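Local structure of ORF99 (3DF6) at residues Lys12-Phe17 and Lys23-Lys28; Ser48-Ala51 and Ile56-Asp59; Tyr63-Ser66 and Met70-Leu73; Glu76-Pro81 and Thr86-Lys91. The protein is of unknown function but belongs to a viral family related to AcrID1, so it may counter type I-D CRISPR immunity of its archaeal host. The protein carries 2 engineered substitutions. One frame throughout, in Å; residues are numbered along the deposited sequence.

Contact 1. Residues Lys12-Phe17 and Lys23-Lys28; sequences KVVDLF and KEFEMK. Engineered in segment 23-28: Met27 (natural residue Leu). With CA (calcium ion), chain J.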
loop_
_atom_site.group_PDB
_atom_site.type_symbol
_atom_site.label_atom_id
_atom_site.label_comp_id
_atom_site.label_asym_id
_atom_site.label_seq_id
_atom_site.Cartn_x
_atom_site.Cartn_y
_atom_site.Cartn_z
ATOM N N LYS C 12 -9.208 4.314 -3.033
ATOM C CA LYS C 12 -8.711 5.379 -2.180
ATOM C C LYS C 12 -7.176 5.426 -2.056
ATOM O O LYS C 12 -6.586 6.521 -2.038
ATOM C CB LYS C 12 -9.344 5.262 -0.797
ATOM C CG LYS C 12 -8.976 6.376 0.173
ATOM C CD LYS C 12 -9.403 7.771 -0.321
ATOM C CE LYS C 12 -9.228 8.793 0.803
ATOM N NZ LYS C 12 -9.645 10.180 0.439
ATOM N N VAL C 13 -6.546 4.255 -1.925
ATOM C CA VAL C 13 -5.078 4.154 -1.929
ATOM C C VAL C 13 -4.543 4.828 -3.188
ATOM O O VAL C 13 -3.625 5.657 -3.111
ATOM C CB VAL C 13 -4.576 2.671 -1.794
ATOM C CG1 VAL C 13 -3.060 2.522 -2.135
ATOM C CG2 VAL C 13 -4.855 2.122 -0.376
ATOM N N VAL C 14 -5.128 4.491 -4.338
ATOM C CA VAL C 14 -4.682 5.051 -5.617
ATOM C C VAL C 14 -4.922 6.573 -5.634
ATOM O O VAL C 14 -4.029 7.347 -6.012
ATOM C CB VAL C 14 -5.319 4.289 -6.845
ATOM C CG1 VAL C 14 -5.053 5.005 -8.173
ATOM C CG2 VAL C 14 -4.794 2.875 -6.903
ATOM N N ASP C 15 -6.107 6.996 -5.183
ATOM C CA ASP C 15 -6.383 8.421 -5.044
ATOM C C ASP C 15 -5.338 9.162 -4.191
ATOM O O ASP C 15 -4.875 10.233 -4.578
ATOM C CB ASP C 15 -7.776 8.644 -4.462
ATOM C CG ASP C 15 -8.862 8.320 -5.454
ATOM O OD1 ASP C 15 -8.564 8.300 -6.667
ATOM O OD2 ASP C 15 -10.010 8.078 -5.023
ATOM N N LEU C 16 -4.979 8.577 -3.048
ATOM C CA LEU C 16 -4.038 9.194 -2.111
ATOM C C LEU C 16 -2.627 9.237 -2.707
ATOM O O LEU C 16 -1.842 10.168 -2.455
ATOM C CB LEU C 16 -4.012 8.407 -0.796
ATOM C CG LEU C 16 -5.197 8.608 0.143
ATOM C CD1 LEU C 16 -5.194 7.481 1.181
ATOM C CD2 LEU C 16 -5.142 9.974 0.830
ATOM N N PHE C 17 -2.314 8.212 -3.479
ATOM C CA PHE C 17 -1.078 8.153 -4.234
ATOM C C PHE C 17 -1.031 9.276 -5.271
ATOM O O PHE C 17 -0.036 10.014 -5.341
ATOM C CB PHE C 17 -0.889 6.760 -4.879
ATOM C CG PHE C 17 0.143 6.737 -5.980
ATOM C CD1 PHE C 17 1.497 6.905 -5.684
ATOM C CD2 PHE C 17 -0.249 6.583 -7.308
ATOM C CE1 PHE C 17 2.467 6.912 -6.695
ATOM C CE2 PHE C 17 0.711 6.576 -8.342
ATOM C CZ PHE C 17 2.069 6.755 -8.036
ATOM N N LYS C 23 3.369 8.654 -1.267
ATOM C CA LYS C 23 4.374 9.057 -2.243
ATOM C C LYS C 23 4.545 7.963 -3.309
ATOM O O LYS C 23 4.545 8.262 -4.507
ATOM C CB LYS C 23 5.720 9.303 -1.564
ATOM C CG LYS C 23 5.689 10.217 -0.322
ATOM C CD LYS C 23 5.051 11.549 -0.602
ATOM C CE LYS C 23 4.810 12.327 0.710
ATOM N NZ LYS C 23 4.043 13.561 0.449
ATOM N N GLU C 24 4.747 6.721 -2.848
ATOM C CA GLU C 24 4.868 5.526 -3.709
ATOM C C GLU C 24 4.345 4.327 -2.928
ATOM O O GLU C 24 4.284 4.369 -1.694
ATOM C CB GLU C 24 6.344 5.261 -4.078
ATOM C CG GLU C 24 6.967 6.384 -4.919
ATOM C CD GLU C 24 8.276 5.961 -5.530
ATOM O OE1 GLU C 24 9.085 5.351 -4.797
ATOM O OE2 GLU C 24 8.490 6.224 -6.746
ATOM N N PHE C 25 3.997 3.249 -3.614
ATOM C CA PHE C 25 3.481 2.073 -2.894
ATOM C C PHE C 25 3.503 0.879 -3.823
ATOM O O PHE C 25 3.662 1.028 -5.042
ATOM C CB PHE C 25 2.037 2.309 -2.373
ATOM C CG PHE C 25 0.977 2.220 -3.461
ATOM C CD1 PHE C 25 0.312 1.016 -3.705
ATOM C CD2 PHE C 25 0.696 3.315 -4.272
ATOM C CE1 PHE C 25 -0.647 0.926 -4.741
ATOM C CE2 PHE C 25 -0.260 3.226 -5.318
ATOM C CZ PHE C 25 -0.923 2.037 -5.535
ATOM N N GLU C 26 3.365 -0.301 -3.235
ATOM C CA GLU C 26 3.076 -1.518 -3.976
ATOM C C GLU C 26 2.256 -2.416 -3.069
ATOM O O GLU C 26 2.417 -2.395 -1.845
ATOM C CB GLU C 26 4.362 -2.232 -4.417
ATOM C CG GLU C 26 5.224 -2.711 -3.289
ATOM C CD GLU C 26 6.551 -3.306 -3.783
ATOM O OE1 GLU C 26 6.666 -3.660 -4.989
ATOM O OE2 GLU C 26 7.456 -3.454 -2.937
HETATM N N MSE C 27 1.373 -3.198 -3.659
HETATM C CA MSE C 27 0.547 -4.125 -2.893
HETATM C C MSE C 27 0.382 -5.379 -3.734
HETATM O O MSE C 27 0.134 -5.289 -4.941
HETATM C CB MSE C 27 -0.840 -3.557 -2.633
HETATM C CG MSE C 27 -0.930 -2.387 -1.701
HETATM SE SE MSE C 27 -2.829 -1.976 -1.539
HETATM C CE MSE C 27 -3.254 -1.393 -3.337
ATOM N N LYS C 28 0.538 -6.524 -3.086
ATOM C CA LYS C 28 0.259 -7.805 -3.693
ATOM C C LYS C 28 -1.121 -8.220 -3.210
ATOM O O LYS C 28 -1.434 -8.077 -2.016
ATOM C CB LYS C 28 1.315 -8.822 -3.281
ATOM C CG LYS C 28 1.189 -10.178 -3.962
ATOM C CD LYS C 28 2.369 -11.061 -3.580
ATOM C CE LYS C 28 2.419 -12.347 -4.422
ATOM N NZ LYS C 28 1.235 -13.186 -4.133
HETATM CA CA CA J . -9.390 7.633 -8.693
HETATM O O HOH W 1 -11.593 7.714 -7.240
HETATM O O HOH W 2 -8.494 5.508 -7.881
HETATM O O HOH W 3 -7.874 7.845 -10.664
HETATM O O HOH W 4 -11.396 7.345 -9.941
#
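Helix 3-18 packs on the antiparallel sheet here through Val13, Val14 and Phe17, which meet Phe25 and the engineered Met27 (a selenomethionine) on strand 25-34. Phe25 is the centre of the contact. Its CB points to the helix, and with CG between the backbone N and the carbonyl carbon (chi1 76°) the ring lies under Val13 and beside Phe17. Val13 CG1 sits over one face of the Phe25 ring, 3.9 Å from its centroid and only 11° off the ring normal, a CH-pi contact well suited to a compact branched side chain. Phe17 takes the ring's edge: Phe25 CE2 comes within 3.6 Å of Phe17 CG, and the planes stand at 73° in an offset edge-to-face pair. Helix and strand run nearly antiparallel, so this is a helix-sheet layer built by short-range chain reversal, with flat aromatic and branched aliphatic residues filling the interface. Val14 CG2 adds a looser touch on Phe25 CZ at 4.2 Å, and Leu73 of strand 69-80 meets both residues. Phe17 also turns its own edge to the corner before the strand, CE1 lying 3.3 Å from Lys23 O. Met27 reaches back with CE, 4.1 Å from Val13 CG1. On another side of the helix, Asp15 OD1 binds a calcium ion at 2.3 Å, and four waters are the other ligands found there.

Contact 2. Residues Ser48-Ala51 and Ile56-Asp59; sequences SNSA and IFID
Ser50 and Asp59 form a non-hydrogen-bonded pair, and Ala51 and Ile58 the next, hydrogen-bonded pair, where strand 47-53 runs antiparallel to strand 56-64 at the outer edge of the sheet within this chain. The Ala51-Ile58 pair is closed in both directions: Ala51 N donates to Ile58 O at 3.0 Å and Ile58 N to Ala51 O at 2.9 Å. CA-H...O contacts reinforce the ladder, from Asp59 CA to Asn49 O and from Phe57 CA to Ala51 O. The small methyl of Ala51 lies at the exposed rim, its CB 3.9 Å from Ile58 O. Across the Ser50-Asp59 pair the side chains complete the joint. The hydroxyl of Ser50, OG, donates to Asp59 OD1 at 2.6 Å, approaching from above the carboxylate plane, 37° out of it. With OG opposite the backbone N (chi1 175°), the short serine side chain carries its hydroxyl straight to the neighbouring strand. Phe57 CD1 rests 3.6 Å from Ser50 OG. The Phe57 ring continues toward strand 69-80, where it lies nearly parallel to the ring of Tyr77 and makes a cation-pi contact with Arg79. Asp59 is buried, and its other oxygen, OD2, is hydrogen-bonded to Tyr77 OH and weakly to Tyr61 OH. With hydroxyls at both oxygens, three in all, the surroundings would tend to favour the carboxylate form of Asp59, against the cost of burying it.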
loop_
_atom_site.group_PDB
_atom_site.type_symbol
_atom_site.label_atom_id
_atom_site.label_comp_id
_atom_site.label_asym_id
_atom_site.label_seq_id
_atom_site.Cartn_x
_atom_site.Cartn_y
_atom_site.Cartn_z
ATOM N N SER C 48 -1.271 5.395 -21.354
ATOM C CA SER C 48 -1.326 4.025 -20.913
ATOM C C SER C 48 -0.560 3.133 -21.857
ATOM O O SER C 48 -0.390 3.456 -23.036
ATOM C CB SER C 48 -2.790 3.535 -20.821
ATOM O OG SER C 48 -3.315 3.288 -22.122
ATOM N N ASN C 49 -0.113 2.013 -21.297
ATOM C CA ASN C 49 0.470 0.922 -22.066
ATOM C C ASN C 49 -0.074 -0.343 -21.436
ATOM O O ASN C 49 -0.275 -0.401 -20.240
ATOM C CB ASN C 49 2.005 0.938 -21.979
ATOM C CG ASN C 49 2.668 -0.010 -22.973
ATOM O OD1 ASN C 49 2.282 -0.082 -24.150
ATOM N ND2 ASN C 49 3.689 -0.729 -22.503
ATOM N N SER C 50 -0.351 -1.346 -22.258
ATOM C CA SER C 50 -0.884 -2.597 -21.742
ATOM C C SER C 50 -0.100 -3.731 -22.376
ATOM O O SER C 50 -0.012 -3.794 -23.589
ATOM C CB SER C 50 -2.367 -2.737 -22.110
ATOM O OG SER C 50 -2.883 -3.992 -21.712
ATOM N N ALA C 51 0.476 -4.601 -21.551
ATOM C CA ALA C 51 1.280 -5.714 -22.043
ATOM C C ALA C 51 0.702 -7.005 -21.481
ATOM O O ALA C 51 0.400 -7.085 -20.289
ATOM C CB ALA C 51 2.731 -5.548 -21.606
ATOM N N ILE C 56 -1.590 -12.937 -18.310
ATOM C CA ILE C 56 -1.652 -11.867 -17.328
ATOM C C ILE C 56 -1.326 -10.536 -18.002
ATOM O O ILE C 56 -0.342 -10.428 -18.753
ATOM C CB ILE C 56 -0.676 -12.105 -16.133
ATOM C CG1 ILE C 56 -0.924 -13.474 -15.483
ATOM C CG2 ILE C 56 -0.810 -10.969 -15.089
ATOM C CD1 ILE C 56 0.058 -13.877 -14.345
ATOM N N PHE C 57 -2.153 -9.528 -17.737
ATOM C CA PHE C 57 -1.845 -8.155 -18.146
ATOM C C PHE C 57 -1.176 -7.274 -17.099
ATOM O O PHE C 57 -1.639 -7.168 -15.939
ATOM C CB PHE C 57 -3.102 -7.413 -18.565
ATOM C CG PHE C 57 -3.745 -7.984 -19.761
ATOM C CD1 PHE C 57 -3.524 -7.422 -21.013
ATOM C CD2 PHE C 57 -4.550 -9.109 -19.659
ATOM C CE1 PHE C 57 -4.112 -7.952 -22.134
ATOM C CE2 PHE C 57 -5.149 -9.652 -20.803
ATOM C CZ PHE C 57 -4.920 -9.073 -22.036
ATOM N N ILE C 58 -0.110 -6.590 -17.528
ATOM C CA ILE C 58 0.400 -5.507 -16.695
ATOM C C ILE C 58 0.169 -4.237 -17.495
ATOM O O ILE C 58 0.729 -4.073 -18.593
ATOM C CB ILE C 58 1.875 -5.620 -16.314
ATOM C CG1 ILE C 58 2.118 -6.937 -15.576
ATOM C CG2 ILE C 58 2.251 -4.401 -15.422
ATOM C CD1 ILE C 58 3.548 -7.224 -15.219
ATOM N N ASP C 59 -0.686 -3.369 -16.960
ATOM C CA ASP C 59 -0.883 -2.056 -17.550
ATOM C C ASP C 59 -0.126 -0.995 -16.768
ATOM O O ASP C 59 -0.042 -1.048 -15.545
ATOM C CB ASP C 59 -2.356 -1.673 -17.589
ATOM C CG ASP C 59 -3.174 -2.534 -18.537
ATOM O OD1 ASP C 59 -2.642 -3.483 -19.171
ATOM O OD2 ASP C 59 -4.380 -2.260 -18.624
#

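Contact 3. Residues Tyr63-Ser66 and Met70-Leu73; sequences YDAS and MKKL. Engineered in segment 70-73: Met70 (natural residue Ile).
Met70 CA makes a CA-H...O contact of 3.5 Å with Tyr63 O, near the closed end of the beta hairpin that joins strand 56-64 to strand 69-80. This selenomethionine is an engineered substitution; Met70 CG passes 4.0 Å from Tyr63 O before the rest of the chain heads off toward Val97 and Ser62. Next comes Lys71, the hydrogen-bonded partner of Tyr63. Lys71 N donates to Tyr63 O at 2.9 Å, and Tyr63 N returns a bond of 2.8 Å to Lys71 O. The lysine's aliphatic stem is useful here: Lys71 CG lies 4.1 Å from Ala65 CB, while a bend at chi2 (-83°) lifts the amine away to a salt bridge with Asp20 and a hydrogen bond to Asn94. A long lysine can thus be apolar along its stem and still carry its charge to Asp20. Lys72, on the other face, is salt-bridged to Asp95. Leu73 lies on the same side of the sheet as Tyr63 and belongs to the core under helix 3-18, where it meets Val14. Leu73 CB meets the tyrosine ring at its edge, 3.8 Å from Tyr63 CE2. Beyond the ring, the hydroxyl is hydrogen-bonded to Ile42 O, and Leu73 CD2 lies 3.8 Å from Tyr63 OH.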
loop_
_atom_site.group_PDB
_atom_site.type_symbol
_atom_site.label_atom_id
_atom_site.label_comp_id
_atom_site.label_asym_id
_atom_site.label_seq_id
_atom_site.Cartn_x
_atom_site.Cartn_y
_atom_site.Cartn_z
ATOM N N TYR C 63 0.029 9.684 -15.125
ATOM C CA TYR C 63 -0.813 10.822 -14.758
ATOM C C TYR C 63 0.103 12.033 -14.591
ATOM O O TYR C 63 1.067 11.967 -13.806
ATOM C CB TYR C 63 -1.579 10.558 -13.431
ATOM C CG TYR C 63 -2.347 9.232 -13.389
ATOM C CD1 TYR C 63 -3.737 9.206 -13.573
ATOM C CD2 TYR C 63 -1.686 8.018 -13.189
ATOM C CE1 TYR C 63 -4.447 8.004 -13.543
ATOM C CE2 TYR C 63 -2.387 6.810 -13.158
ATOM C CZ TYR C 63 -3.770 6.822 -13.340
ATOM O OH TYR C 63 -4.471 5.637 -13.306
ATOM N N ASP C 64 -0.177 13.116 -15.321
ATOM C CA ASP C 64 0.605 14.353 -15.185
ATOM C C ASP C 64 0.339 14.904 -13.781
ATOM O O ASP C 64 -0.799 15.138 -13.423
ATOM C CB ASP C 64 0.169 15.403 -16.213
ATOM C CG ASP C 64 0.262 14.914 -17.646
ATOM O OD1 ASP C 64 1.133 14.056 -17.949
ATOM O OD2 ASP C 64 -0.548 15.416 -18.477
ATOM N N ALA C 65 1.355 15.038 -12.965
ATOM C CA ALA C 65 1.088 15.405 -11.571
ATOM C C ALA C 65 1.248 16.889 -11.335
ATOM O O ALA C 65 0.391 17.546 -10.734
ATOM C CB ALA C 65 1.969 14.617 -10.623
ATOM N N SER C 66 2.353 17.416 -11.815
ATOM C CA SER C 66 2.789 18.751 -11.494
ATOM C C SER C 66 3.766 19.016 -12.603
ATOM O O SER C 66 3.862 18.201 -13.543
ATOM C CB SER C 66 3.483 18.794 -10.138
ATOM O OG SER C 66 2.565 18.470 -9.089
HETATM N N MSE C 70 5.502 13.185 -12.664
HETATM C CA MSE C 70 4.533 12.268 -13.214
HETATM C C MSE C 70 4.268 11.151 -12.206
HETATM O O MSE C 70 5.175 10.699 -11.525
HETATM C CB MSE C 70 5.079 11.711 -14.520
HETATM C CG MSE C 70 4.572 10.370 -14.840
HETATM SE SE MSE C 70 4.861 10.035 -16.675
HETATM C CE MSE C 70 6.500 9.029 -16.599
ATOM N N LYS C 71 3.018 10.734 -12.089
ATOM C CA LYS C 71 2.666 9.582 -11.260
ATOM C C LYS C 71 2.424 8.423 -12.203
ATOM O O LYS C 71 1.734 8.589 -13.219
ATOM C CB LYS C 71 1.402 9.843 -10.427
ATOM C CG LYS C 71 1.508 10.828 -9.250
ATOM C CD LYS C 71 2.059 10.163 -8.008
ATOM C CE LYS C 71 2.281 11.160 -6.861
ATOM N NZ LYS C 71 2.883 10.389 -5.740
ATOM N N LYS C 72 3.011 7.268 -11.897
ATOM C CA LYS C 72 2.781 6.068 -12.704
ATOM C C LYS C 72 2.179 4.961 -11.859
ATOM O O LYS C 72 2.645 4.687 -10.743
ATOM C CB LYS C 72 4.058 5.559 -13.357
ATOM C CG LYS C 72 4.659 6.537 -14.411
ATOM C CD LYS C 72 5.889 5.864 -15.059
ATOM C CE LYS C 72 6.475 6.695 -16.183
ATOM N NZ LYS C 72 7.868 6.242 -16.629
ATOM N N LEU C 73 1.147 4.339 -12.415
ATOM C CA LEU C 73 0.420 3.253 -11.764
ATOM C C LEU C 73 0.515 1.975 -12.590
ATOM O O LEU C 73 0.159 1.953 -13.766
ATOM C CB LEU C 73 -1.056 3.651 -11.601
ATOM C CG LEU C 73 -1.898 2.690 -10.757
ATOM C CD1 LEU C 73 -1.543 2.894 -9.237
ATOM C CD2 LEU C 73 -3.378 2.855 -11.038
#

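Contact 4. Residues Glu76-Pro81 and Thr86-Lys91; sequences EYVRQP and TVLSIK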
loop_
_atom_site.group_PDB
_atom_site.type_symbol
_atom_site.label_atom_id
_atom_site.label_comp_id
_atom_site.label_asym_id
_atom_site.label_seq_id
_atom_site.Cartn_x
_atom_site.Cartn_y
_atom_site.Cartn_z
ATOM N N GLU C 76 -1.426 -5.175 -12.322
ATOM C CA GLU C 76 -1.282 -6.508 -12.858
ATOM C C GLU C 76 -2.598 -7.263 -12.656
ATOM O O GLU C 76 -3.097 -7.347 -11.531
ATOM C CB GLU C 76 -0.149 -7.227 -12.122
ATOM C CG GLU C 76 0.256 -8.563 -12.728
ATOM C CD GLU C 76 1.149 -9.388 -11.785
ATOM O OE1 GLU C 76 1.385 -8.941 -10.654
ATOM O OE2 GLU C 76 1.608 -10.479 -12.177
ATOM N N TYR C 77 -3.161 -7.812 -13.732
ATOM C CA TYR C 77 -4.479 -8.443 -13.640
ATOM C C TYR C 77 -4.717 -9.570 -14.634
ATOM O O TYR C 77 -4.018 -9.682 -15.661
ATOM C CB TYR C 77 -5.610 -7.401 -13.781
ATOM C CG TYR C 77 -5.649 -6.661 -15.111
ATOM C CD1 TYR C 77 -6.455 -7.105 -16.167
ATOM C CD2 TYR C 77 -4.870 -5.518 -15.308
ATOM C CE1 TYR C 77 -6.484 -6.410 -17.390
ATOM C CE2 TYR C 77 -4.894 -4.828 -16.496
ATOM C CZ TYR C 77 -5.701 -5.268 -17.531
ATOM O OH TYR C 77 -5.698 -4.556 -18.699
ATOM N N VAL C 78 -5.734 -10.379 -14.322
ATOM C CA VAL C 78 -6.259 -11.384 -15.243
ATOM C C VAL C 78 -7.691 -10.992 -15.639
ATOM O O VAL C 78 -8.519 -10.677 -14.782
ATOM C CB VAL C 78 -6.204 -12.795 -14.630
ATOM C CG1 VAL C 78 -6.773 -13.848 -15.603
ATOM C CG2 VAL C 78 -4.760 -13.155 -14.223
ATOM N N ARG C 79 -7.966 -10.991 -16.943
ATOM C CA ARG C 79 -9.307 -10.684 -17.448
ATOM C C ARG C 79 -10.240 -11.892 -17.316
ATOM O O ARG C 79 -9.977 -12.961 -17.869
ATOM C CB ARG C 79 -9.256 -10.220 -18.900
ATOM C CG ARG C 79 -8.530 -8.911 -19.129
ATOM C CD ARG C 79 -8.834 -8.370 -20.543
ATOM N NE ARG C 79 -7.738 -7.521 -21.012
ATOM C CZ ARG C 79 -7.733 -6.186 -21.019
ATOM N NH1 ARG C 79 -8.790 -5.484 -20.611
ATOM N NH2 ARG C 79 -6.658 -5.548 -21.451
ATOM N N GLN C 80 -11.332 -11.701 -16.581
ATOM C CA GLN C 80 -12.304 -12.765 -16.332
ATOM C C GLN C 80 -13.557 -12.612 -17.215
ATOM O O GLN C 80 -13.731 -11.575 -17.870
ATOM C CB GLN C 80 -12.651 -12.808 -14.836
ATOM C CG GLN C 80 -11.408 -12.925 -13.912
ATOM C CD GLN C 80 -10.741 -14.303 -13.961
ATOM O OE1 GLN C 80 -11.255 -15.233 -14.589
ATOM N NE2 GLN C 80 -9.606 -14.438 -13.277
ATOM N N PRO C 81 -14.429 -13.651 -17.255
ATOM C CA PRO C 81 -15.667 -13.503 -18.026
ATOM C C PRO C 81 -16.647 -12.563 -17.307
ATOM O O PRO C 81 -16.480 -12.298 -16.111
ATOM C CB PRO C 81 -16.231 -14.941 -18.101
ATOM C CG PRO C 81 -15.191 -15.841 -17.476
ATOM C CD PRO C 81 -14.338 -14.968 -16.596
ATOM N N THR C 86 -9.354 -9.814 -12.153
ATOM C CA THR C 86 -8.675 -10.277 -10.948
ATOM C C THR C 86 -7.323 -9.549 -10.810
ATOM O O THR C 86 -6.368 -9.836 -11.534
ATOM C CB THR C 86 -8.460 -11.801 -10.938
ATOM O OG1 THR C 86 -9.723 -12.462 -11.032
ATOM C CG2 THR C 86 -7.772 -12.246 -9.655
ATOM N N VAL C 87 -7.258 -8.625 -9.861
ATOM C CA VAL C 87 -6.054 -7.839 -9.632
ATOM C C VAL C 87 -5.081 -8.620 -8.744
ATOM O O VAL C 87 -5.449 -9.099 -7.656
ATOM C CB VAL C 87 -6.396 -6.450 -9.044
ATOM C CG1 VAL C 87 -5.118 -5.647 -8.720
ATOM C CG2 VAL C 87 -7.292 -5.651 -10.012
ATOM N N LEU C 88 -3.833 -8.718 -9.205
ATOM C CA LEU C 88 -2.792 -9.473 -8.514
ATOM C C LEU C 88 -1.761 -8.576 -7.849
ATOM O O LEU C 88 -1.130 -8.968 -6.863
ATOM C CB LEU C 88 -2.095 -10.439 -9.475
ATOM C CG LEU C 88 -3.070 -11.445 -10.114
ATOM C CD1 LEU C 88 -2.361 -12.126 -11.280
ATOM C CD2 LEU C 88 -3.522 -12.454 -9.079
ATOM N N SER C 89 -1.598 -7.383 -8.405
ATOM C CA SER C 89 -0.666 -6.376 -7.874
ATOM C C SER C 89 -1.045 -4.987 -8.371
ATOM O O SER C 89 -1.629 -4.850 -9.467
ATOM C CB SER C 89 0.774 -6.700 -8.291
ATOM O OG SER C 89 1.694 -5.828 -7.644
ATOM N N ILE C 90 -0.726 -3.974 -7.559
ATOM C CA ILE C 90 -0.832 -2.576 -7.891
ATOM C C ILE C 90 0.462 -1.913 -7.353
ATOM O O ILE C 90 0.882 -2.195 -6.221
ATOM C CB ILE C 90 -2.084 -1.888 -7.244
ATOM C CG1 ILE C 90 -3.377 -2.636 -7.595
ATOM C CG2 ILE C 90 -2.206 -0.436 -7.774
ATOM C CD1 ILE C 90 -4.704 -2.097 -6.897
ATOM N N LYS C 91 1.091 -1.067 -8.171
ATOM C CA LYS C 91 2.310 -0.368 -7.789
ATOM C C LYS C 91 2.261 1.069 -8.281
ATOM O O LYS C 91 1.892 1.326 -9.440
ATOM C CB LYS C 91 3.540 -1.071 -8.354
ATOM C CG LYS C 91 4.897 -0.424 -7.994
ATOM C CD LYS C 91 6.039 -1.281 -8.578
ATOM C CE LYS C 91 7.429 -0.680 -8.355
ATOM N NZ LYS C 91 7.651 -0.306 -6.920
#
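Glu76 O takes two backbone N-H groups from the opposite strand: Leu88 N at 2.8 Å, in a nearly straight bond of 176°, and Ser89 N at 3.5 Å, a weak one. Glu76 N answers with a bond to Ser89 O of 2.9 Å. Two residues facing one is a classic beta bulge in the hairpin of strands 69-80 and 84-96, and Leu88, with psi at -27°, is where the strand departs from its regular course. Past the bulge the ladder resumes one residue out of step: Tyr77 faces Val87, and Val78 and Thr86 exchange two backbone bonds, Val78 N to Thr86 O and Thr86 N to Val78 O, both 2.9 Å. The bulge also shapes the side-chain layer. The extended chain of Glu76 lies across the doubled position, and the small Ser89 can lie alongside it, its CB 3.3 Å from Glu76 OE1. Leu88 leans toward the first strand, where its CD1 meets Val78 CG2 at 3.9 Å, an apolar match of two branched residues. Near the hairpin's end Gln80 folds back at chi2 (-72°), bringing its amide to Thr86: NE2 donates to OG1 at 3.0 Å. That threonine hydroxyl is also hydrogen-bonded to Thr32 OG1 on strand 25-34.

How the contacts relate
The four contacts lie along one antiparallel sheet and the helix that packs on it. Contacts 2 and 3 share strand 56-64, and contacts 3 and 4 share strand 69-80, though their centres are about 17 and 21 Å apart. Contact 1 is tied to contact 4 by Met27 N, which probably bonds Ile90 O at 2.8 Å, and to contact 3 by Leu73 CD1, 3.8 Å from Phe25 CZ. Contacts 1 and 2, with centres about 18 Å apart, do not touch. A calcium ion is bound at contact 1 and lies about 7 Å from the side chain of Tyr63 in contact 3. Strand 25-34 also pairs with the second subunit, continuing the sheet.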